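Local structure of inorganic pyrophosphatase (Helicobacter pylori, 2BQX) at residues K85-G90 against P108-D113; V89-M94 against E102-L107. The protein catalyses the magnesium-dependent hydrolysis of inorganic pyrophosphate to two phosphate ions and works as a homohexamer. All coordinates share one frame; numbering follows the deposited sequence.

Interaction 1: K85-G90 against P108-D113; sequences KARLVG and PIDKID
Pro108 lies against Ala86 as an antiparallel non-hydrogen-bonded pair, the two CA atoms 4.1 Å apart and both side chains turned away from the contact. Its CA also makes a CA-H...O contact to Lys85 O at 3.6 Å, while its ring packs on Phe78. Pro108 O takes a hydrogen bond from a water 2.7 Å away, and this water in turn accepts from Arg87 NH1. At Ile109 the backbone N donates to Lys85 O (3.0 Å, N-H...O angle 155°), the single direct hydrogen bond between the segments. The Ile109 side chain wraps this carbonyl: CG1 and CG2 both lie near Lys85 O, and with CG1 set between backbone N and carbonyl carbon (chi1 52°) its CD1 comes to 3.7 Å from Lys85 CB, against the root of the lysine chain. This is the open end of a beta hairpin, away from its turn, where strand 99-108 leaves its partner strand 83-96 and the chain turns into a short helical bend; Ile109 O closes the bend by accepting from both Ile112 N and Asp113 N. Asp110 reaches back with OD1 toward Arg87, whose chain is extended from CG to NE, but the salt bridge to NE is long (3.9 Å), with guanidinium and carboxylate planes 74° apart. The same water donates to Asp110 OD1 at 2.7 Å, whereas Arg87 NH2 is held by Val119 O. Lys111 O accepts from Arg42 of a second subunit. Ile112 points toward the strand and sets CD1 3.5 Å from Lys85 O; Val40 of that second subunit also packs on the Ile112 side chain.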
ATOM      1  N   LYS A  85      23.996  -5.357   3.208  1.00 24.04           N
ATOM      2  CA  LYS A  85      25.086  -5.887   4.017  1.00 24.38           C
ATOM      3  C   LYS A  85      24.440  -6.255   5.345  1.00 24.11           C
ATOM      4  O   LYS A  85      23.793  -5.423   5.984  1.00 22.62           O
ATOM      5  CB  LYS A  85      26.169  -4.827   4.230  1.00 27.78           C
ATOM      6  CG  LYS A  85      26.924  -4.433   2.971  1.00 32.55           C
ATOM      7  CD  LYS A  85      28.061  -3.477   3.305  1.00 38.65           C
ATOM      8  CE  LYS A  85      28.928  -3.196   2.089  1.00 41.94           C
ATOM      9  NZ  LYS A  85      30.125  -2.379   2.459  1.00 43.94           N
ATOM     10  N   ALA A  86      24.612  -7.504   5.757  1.00 22.37           N
ATOM     11  CA  ALA A  86      24.001  -7.985   6.983  1.00 22.39           C
ATOM     12  C   ALA A  86      24.985  -8.622   7.959  1.00 22.74           C
ATOM     13  O   ALA A  86      26.175  -8.757   7.669  1.00 23.55           O
ATOM     14  CB  ALA A  86      22.909  -8.987   6.633  1.00 21.77           C
ATOM     15  N   ARG A  87      24.478  -9.001   9.126  1.00 23.63           N
ATOM     16  CA  ARG A  87      25.300  -9.657  10.136  1.00 23.59           C
ATOM     17  C   ARG A  87      24.510 -10.844  10.665  1.00 23.12           C
ATOM     18  O   ARG A  87      23.301 -10.755  10.867  1.00 24.04           O
ATOM     19  CB  ARG A  87      25.642  -8.690  11.269  1.00 23.13           C
ATOM     20  CG  ARG A  87      24.449  -8.154  12.034  1.00 23.09           C
ATOM     21  CD  ARG A  87      24.884  -7.004  12.938  1.00 22.96           C
ATOM     22  NE  ARG A  87      23.773  -6.428  13.679  1.00 22.16           N
ATOM     23  CZ  ARG A  87      23.198  -6.996  14.732  1.00 24.81           C
ATOM     24  NH1 ARG A  87      22.180  -6.391  15.333  1.00 25.06           N
ATOM     25  NH2 ARG A  87      23.648  -8.156  15.197  1.00 26.77           N
ATOM     26  N   LEU A  88      25.193 -11.962  10.872  1.00 22.53           N
ATOM     27  CA  LEU A  88      24.548 -13.176  11.367  1.00 23.39           C
ATOM     28  C   LEU A  88      24.209 -13.151  12.850  1.00 22.57           C
ATOM     29  O   LEU A  88      24.943 -12.580  13.657  1.00 23.86           O
ATOM     30  CB  LEU A  88      25.452 -14.387  11.115  1.00 23.22           C
ATOM     31  CG  LEU A  88      25.315 -15.243   9.859  1.00 27.63           C
ATOM     32  CD1 LEU A  88      25.064 -14.397   8.641  1.00 28.16           C
ATOM     33  CD2 LEU A  88      26.590 -16.076   9.714  1.00 25.04           C
ATOM     34  N   VAL A  89      23.088 -13.775  13.198  1.00 22.18           N
ATOM     35  CA  VAL A  89      22.684 -13.896  14.592  1.00 22.89           C
ATOM     36  C   VAL A  89      22.204 -15.319  14.868  1.00 22.55           C
ATOM     37  O   VAL A  89      21.956 -15.686  16.018  1.00 23.89           O
ATOM     38  CB  VAL A  89      21.572 -12.880  15.001  1.00 22.08           C
ATOM     39  CG1 VAL A  89      22.116 -11.459  14.903  1.00 23.76           C
ATOM     40  CG2 VAL A  89      20.338 -13.045  14.128  1.00 23.08           C
ATOM     41  N   GLY A  90      22.082 -16.123  13.813  1.00 22.69           N
ATOM     42  CA  GLY A  90      21.639 -17.498  13.986  1.00 20.90           C
ATOM     43  C   GLY A  90      21.362 -18.243  12.692  1.00 21.47           C
ATOM     44  O   GLY A  90      21.683 -17.761  11.609  1.00 21.59           O
ATOM     45  N   PRO A 108      20.292  -6.291   9.107  1.00 22.31           N
ATOM     46  CA  PRO A 108      21.133  -5.374   8.336  1.00 21.86           C
ATOM     47  C   PRO A 108      22.209  -4.884   9.294  1.00 21.60           C
ATOM     48  O   PRO A 108      21.994  -4.886  10.504  1.00 22.64           O
ATOM     49  CB  PRO A 108      20.172  -4.249   7.964  1.00 22.19           C
ATOM     50  CG  PRO A 108      18.838  -4.937   7.921  1.00 23.05           C
ATOM     51  CD  PRO A 108      18.896  -5.824   9.142  1.00 20.85           C
ATOM     52  N   ILE A 109      23.362  -4.477   8.778  1.00 22.69           N
ATOM     53  CA  ILE A 109      24.396  -3.978   9.672  1.00 24.59           C
ATOM     54  C   ILE A 109      23.894  -2.667  10.264  1.00 26.24           C
ATOM     55  O   ILE A 109      23.081  -1.973   9.646  1.00 25.66           O
ATOM     56  CB  ILE A 109      25.732  -3.745   8.942  1.00 24.15           C
ATOM     57  CG1 ILE A 109      25.514  -2.866   7.711  1.00 25.06           C
ATOM     58  CG2 ILE A 109      26.357  -5.088   8.551  1.00 23.42           C
ATOM     59  CD1 ILE A 109      26.801  -2.495   7.000  1.00 25.62           C
ATOM     60  N   ASP A 110      24.372  -2.333  11.459  1.00 26.61           N
ATOM     61  CA  ASP A 110      23.953  -1.110  12.143  1.00 29.65           C
ATOM     62  C   ASP A 110      24.128   0.164  11.318  1.00 29.35           C
ATOM     63  O   ASP A 110      23.369   1.121  11.477  1.00 29.11           O
ATOM     64  CB  ASP A 110      24.696  -0.964  13.479  1.00 30.19           C
ATOM     65  CG  ASP A 110      24.234  -1.966  14.520  1.00 33.38           C
ATOM     66  OD1 ASP A 110      23.190  -2.616  14.310  1.00 33.01           O
ATOM     67  OD2 ASP A 110      24.906  -2.102  15.564  1.00 36.50           O
ATOM     68  N   LYS A 111      25.123   0.182  10.437  1.00 31.18           N
ATOM     69  CA  LYS A 111      25.359   1.355   9.606  1.00 32.01           C
ATOM     70  C   LYS A 111      24.156   1.612   8.692  1.00 31.71           C
ATOM     71  O   LYS A 111      23.835   2.761   8.373  1.00 31.80           O
ATOM     72  CB  LYS A 111      26.628   1.162   8.769  1.00 35.00           C
ATOM     73  CG  LYS A 111      27.033   2.377   7.952  1.00 40.40           C
ATOM     74  CD  LYS A 111      28.360   2.149   7.248  1.00 45.32           C
ATOM     75  CE  LYS A 111      28.748   3.341   6.385  1.00 47.75           C
ATOM     76  NZ  LYS A 111      28.904   4.585   7.188  1.00 50.89           N
ATOM     77  N   ILE A 112      23.488   0.537   8.281  1.00 28.65           N
ATOM     78  CA  ILE A 112      22.317   0.635   7.409  1.00 27.10           C
ATOM     79  C   ILE A 112      21.046   0.946   8.203  1.00 26.32           C
ATOM     80  O   ILE A 112      20.293   1.856   7.856  1.00 26.76           O
ATOM     81  CB  ILE A 112      22.112  -0.679   6.612  1.00 25.79           C
ATOM     82  CG1 ILE A 112      23.266  -0.866   5.627  1.00 25.39           C
ATOM     83  CG2 ILE A 112      20.772  -0.650   5.881  1.00 25.64           C
ATOM     84  CD1 ILE A 112      23.224  -2.176   4.865  1.00 23.98           C
ATOM     85  N   ASP A 113      20.813   0.178   9.262  1.00 27.25           N
ATOM     86  CA  ASP A 113      19.654   0.362  10.130  1.00 27.35           C
ATOM     87  C   ASP A 113      19.981  -0.236  11.499  1.00 27.44           C
ATOM     88  O   ASP A 113      20.124  -1.454  11.632  1.00 27.54           O
ATOM     89  CB  ASP A 113      18.423  -0.338   9.535  1.00 28.43           C
ATOM     90  CG  ASP A 113      17.161  -0.101  10.351  1.00 28.49           C
ATOM     91  OD1 ASP A 113      17.246   0.510  11.434  1.00 29.73           O
ATOM     92  OD2 ASP A 113      16.076  -0.526   9.911  1.00 30.04           O
TER
HETATM   93  O   HOH W   1      21.629  -4.523  13.182  1.00 37.08           O

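Interaction 2: V89-M94 against E102-L107; sequences VGVLNM and EKLIAL
Ile105 fills the hollow that Gly90 leaves in the opposing strand: its CB rests 3.5 Å from Gly90 O, and CG1 lies over the glycine carbonyl carbon and Val91 N. From there its two ends spread along the strand, CG2 meeting Val89 CG2 at 3.8 Å and CD1 meeting Leu92 CB at 4.1 Å. Val89 is a forked bump: the Val89 and Ile105 side chains cross at about a right angle, and Val89 CG1 abuts Leu107 CD1. Farther along, Met94 bends at its thioether (chi3 73°), which curls CE back to 3.6 Å from Lys103 CG. Beyond this apolar stem, Lys103 NZ leads away to salt bridges with Asp69 and Asp101 and a hydrogen bond with Tyr54 OH. On the face of Val91 and Leu104, Val91 CG2 sits over the Lys103 carbonyl and touches Glu102 CB, which also lies beside Asn93 ND2; helix 157-171 covers this side. Leu92 N donates to Lys103 O at 2.8 Å and Lys103 N to Leu92 O at 2.9 Å. Ile105 N donates to Gly90 O, while Ile105 O takes a straight bond from Val89 N and a weak one from Gly90 N. Two residues thus face one: a classic beta bulge in an antiparallel hairpin, whose Lys103 end adjoins the predicted substrate- and magnesium-binding residues of the pyrophosphatase site.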
ATOM      1  N   VAL A  89      23.088 -13.775  13.198  1.00 22.18           N
ATOM      2  CA  VAL A  89      22.684 -13.896  14.592  1.00 22.89           C
ATOM      3  C   VAL A  89      22.204 -15.319  14.868  1.00 22.55           C
ATOM      4  O   VAL A  89      21.956 -15.686  16.018  1.00 23.89           O
ATOM      5  CB  VAL A  89      21.572 -12.880  15.001  1.00 22.08           C
ATOM      6  CG1 VAL A  89      22.116 -11.459  14.903  1.00 23.76           C
ATOM      7  CG2 VAL A  89      20.338 -13.045  14.128  1.00 23.08           C
ATOM      8  N   GLY A  90      22.082 -16.123  13.813  1.00 22.69           N
ATOM      9  CA  GLY A  90      21.639 -17.498  13.986  1.00 20.90           C
ATOM     10  C   GLY A  90      21.362 -18.243  12.692  1.00 21.47           C
ATOM     11  O   GLY A  90      21.683 -17.761  11.609  1.00 21.59           O
ATOM     12  N   VAL A  91      20.779 -19.433  12.811  1.00 21.60           N
ATOM     13  CA  VAL A  91      20.442 -20.241  11.646  1.00 21.60           C
ATOM     14  C   VAL A  91      19.216 -21.107  11.934  1.00 22.07           C
ATOM     15  O   VAL A  91      19.016 -21.568  13.062  1.00 21.81           O
ATOM     16  CB  VAL A  91      21.638 -21.147  11.214  1.00 22.24           C
ATOM     17  CG1 VAL A  91      22.019 -22.093  12.344  1.00 24.31           C
ATOM     18  CG2 VAL A  91      21.273 -21.933   9.962  1.00 22.35           C
ATOM     19  N   LEU A  92      18.382 -21.299  10.915  1.00 21.82           N
ATOM     20  CA  LEU A  92      17.177 -22.118  11.033  1.00 22.53           C
ATOM     21  C   LEU A  92      17.366 -23.401  10.228  1.00 23.16           C
ATOM     22  O   LEU A  92      17.590 -23.361   9.017  1.00 23.48           O
ATOM     23  CB  LEU A  92      15.949 -21.357  10.510  1.00 21.98           C
ATOM     24  CG  LEU A  92      14.613 -22.111  10.477  1.00 21.56           C
ATOM     25  CD1 LEU A  92      14.273 -22.650  11.859  1.00 22.33           C
ATOM     26  CD2 LEU A  92      13.516 -21.175   9.989  1.00 21.93           C
ATOM     27  N   ASN A  93      17.274 -24.535  10.911  1.00 23.98           N
ATOM     28  CA  ASN A  93      17.445 -25.839  10.278  1.00 24.55           C
ATOM     29  C   ASN A  93      16.099 -26.487   9.967  1.00 24.36           C
ATOM     30  O   ASN A  93      15.198 -26.502  10.802  1.00 24.83           O
ATOM     31  CB  ASN A  93      18.258 -26.745  11.207  1.00 27.16           C
ATOM     32  CG  ASN A  93      19.654 -26.208  11.469  1.00 30.03           C
ATOM     33  OD1 ASN A  93      20.171 -26.304  12.583  1.00 33.73           O
ATOM     34  ND2 ASN A  93      20.273 -25.648  10.441  1.00 31.32           N
ATOM     35  N   MET A  94      15.964 -27.028   8.761  1.00 23.35           N
ATOM     36  CA  MET A  94      14.723 -27.672   8.362  1.00 25.52           C
ATOM     37  C   MET A  94      14.974 -28.775   7.345  1.00 25.35           C
ATOM     38  O   MET A  94      16.007 -28.804   6.670  1.00 27.28           O
ATOM     39  CB  MET A  94      13.763 -26.646   7.757  1.00 25.66           C
ATOM     40  CG  MET A  94      14.322 -25.923   6.537  1.00 28.48           C
ATOM     41  SD  MET A  94      13.229 -24.592   5.983  1.00 32.60           S
ATOM     42  CE  MET A  94      13.504 -23.410   7.263  1.00 28.26           C
ATOM     43  N   GLU A 102      19.205 -25.137   5.266  1.00 29.62           N
ATOM     44  CA  GLU A 102      19.562 -24.216   6.322  1.00 30.38           C
ATOM     45  C   GLU A 102      19.231 -22.809   5.861  1.00 28.86           C
ATOM     46  O   GLU A 102      19.426 -22.471   4.693  1.00 30.70           O
ATOM     47  CB  GLU A 102      21.061 -24.318   6.624  1.00 32.52           C
ATOM     48  CG  GLU A 102      21.935 -24.048   5.402  1.00 38.19           C
ATOM     49  CD  GLU A 102      21.892 -25.180   4.385  1.00 40.60           C
ATOM     50  OE1 GLU A 102      22.047 -24.902   3.176  1.00 41.25           O
ATOM     51  OE2 GLU A 102      21.717 -26.347   4.797  1.00 41.78           O
ATOM     52  N   LYS A 103      18.702 -21.996   6.765  1.00 26.77           N
ATOM     53  CA  LYS A 103      18.392 -20.615   6.419  1.00 25.63           C
ATOM     54  C   LYS A 103      19.126 -19.756   7.436  1.00 23.89           C
ATOM     55  O   LYS A 103      18.806 -19.789   8.620  1.00 23.61           O
ATOM     56  CB  LYS A 103      16.885 -20.329   6.515  1.00 27.21           C
ATOM     57  CG  LYS A 103      15.977 -21.249   5.708  1.00 27.72           C
ATOM     58  CD  LYS A 103      16.188 -21.117   4.215  1.00 26.07           C
ATOM     59  CE  LYS A 103      15.259 -22.059   3.446  1.00 27.56           C
ATOM     60  NZ  LYS A 103      15.615 -22.127   2.004  1.00 27.67           N
ATOM     61  N   LEU A 104      20.124 -19.010   6.983  1.00 22.06           N
ATOM     62  CA  LEU A 104      20.862 -18.138   7.881  1.00 22.14           C
ATOM     63  C   LEU A 104      19.892 -17.057   8.364  1.00 22.05           C
ATOM     64  O   LEU A 104      19.027 -16.619   7.608  1.00 22.10           O
ATOM     65  CB  LEU A 104      22.043 -17.494   7.141  1.00 22.25           C
ATOM     66  CG  LEU A 104      23.170 -18.430   6.683  1.00 21.12           C
ATOM     67  CD1 LEU A 104      24.181 -17.674   5.820  1.00 22.07           C
ATOM     68  CD2 LEU A 104      23.850 -19.018   7.902  1.00 21.43           C
ATOM     69  N   ILE A 105      20.024 -16.648   9.622  1.00 21.23           N
ATOM     70  CA  ILE A 105      19.166 -15.605  10.189  1.00 20.66           C
ATOM     71  C   ILE A 105      20.052 -14.382  10.370  1.00 20.89           C
ATOM     72  O   ILE A 105      21.048 -14.434  11.097  1.00 20.94           O
ATOM     73  CB  ILE A 105      18.593 -16.017  11.564  1.00 19.29           C
ATOM     74  CG1 ILE A 105      17.802 -17.326  11.441  1.00 19.89           C
ATOM     75  CG2 ILE A 105      17.716 -14.891  12.131  1.00 20.53           C
ATOM     76  CD1 ILE A 105      16.655 -17.301  10.453  1.00 18.05           C
ATOM     77  N   ALA A 106      19.696 -13.280   9.719  1.00 19.59           N
ATOM     78  CA  ALA A 106      20.514 -12.074   9.802  1.00 20.10           C
ATOM     79  C   ALA A 106      19.744 -10.775   9.981  1.00 21.53           C
ATOM     80  O   ALA A 106      18.522 -10.743   9.899  1.00 21.29           O
ATOM     81  CB  ALA A 106      21.384 -11.970   8.553  1.00 18.36           C
ATOM     82  N   LEU A 107      20.500  -9.704  10.207  1.00 21.61           N
ATOM     83  CA  LEU A 107      19.958  -8.362  10.374  1.00 21.75           C
ATOM     84  C   LEU A 107      20.843  -7.423   9.563  1.00 21.71           C
ATOM     85  O   LEU A 107      22.016  -7.716   9.324  1.00 23.18           O
ATOM     86  CB  LEU A 107      20.001  -7.952  11.850  1.00 20.67           C
ATOM     87  CG  LEU A 107      19.010  -8.627  12.805  1.00 23.63           C
ATOM     88  CD1 LEU A 107      19.494  -8.489  14.233  1.00 25.03           C
ATOM     89  CD2 LEU A 107      17.631  -8.001  12.633  1.00 23.50           C
TER

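Interactions 1 and 2, their centres 13 Å apart, share one beta hairpin, strands 83-96 and 99-108 of the mixed sheet, interaction 1 also taking in the loop that follows it. Along the chain, 85-90 runs into 89-94, sharing Val89 and Gly90; after the turn come 102-107 and then 108-113, so interaction 1 encloses interaction 2 in sequence. They meet where Arg87 N approaches Leu107 O at 2.8 Å, probably as a hydrogen bond, and where Ala86 and Ala106 pack through their CB atoms. The hairpin thus runs from a buried part beside the predicted active-site residues to a partly exposed end, whose following loop touches two other subunits of the hexamer.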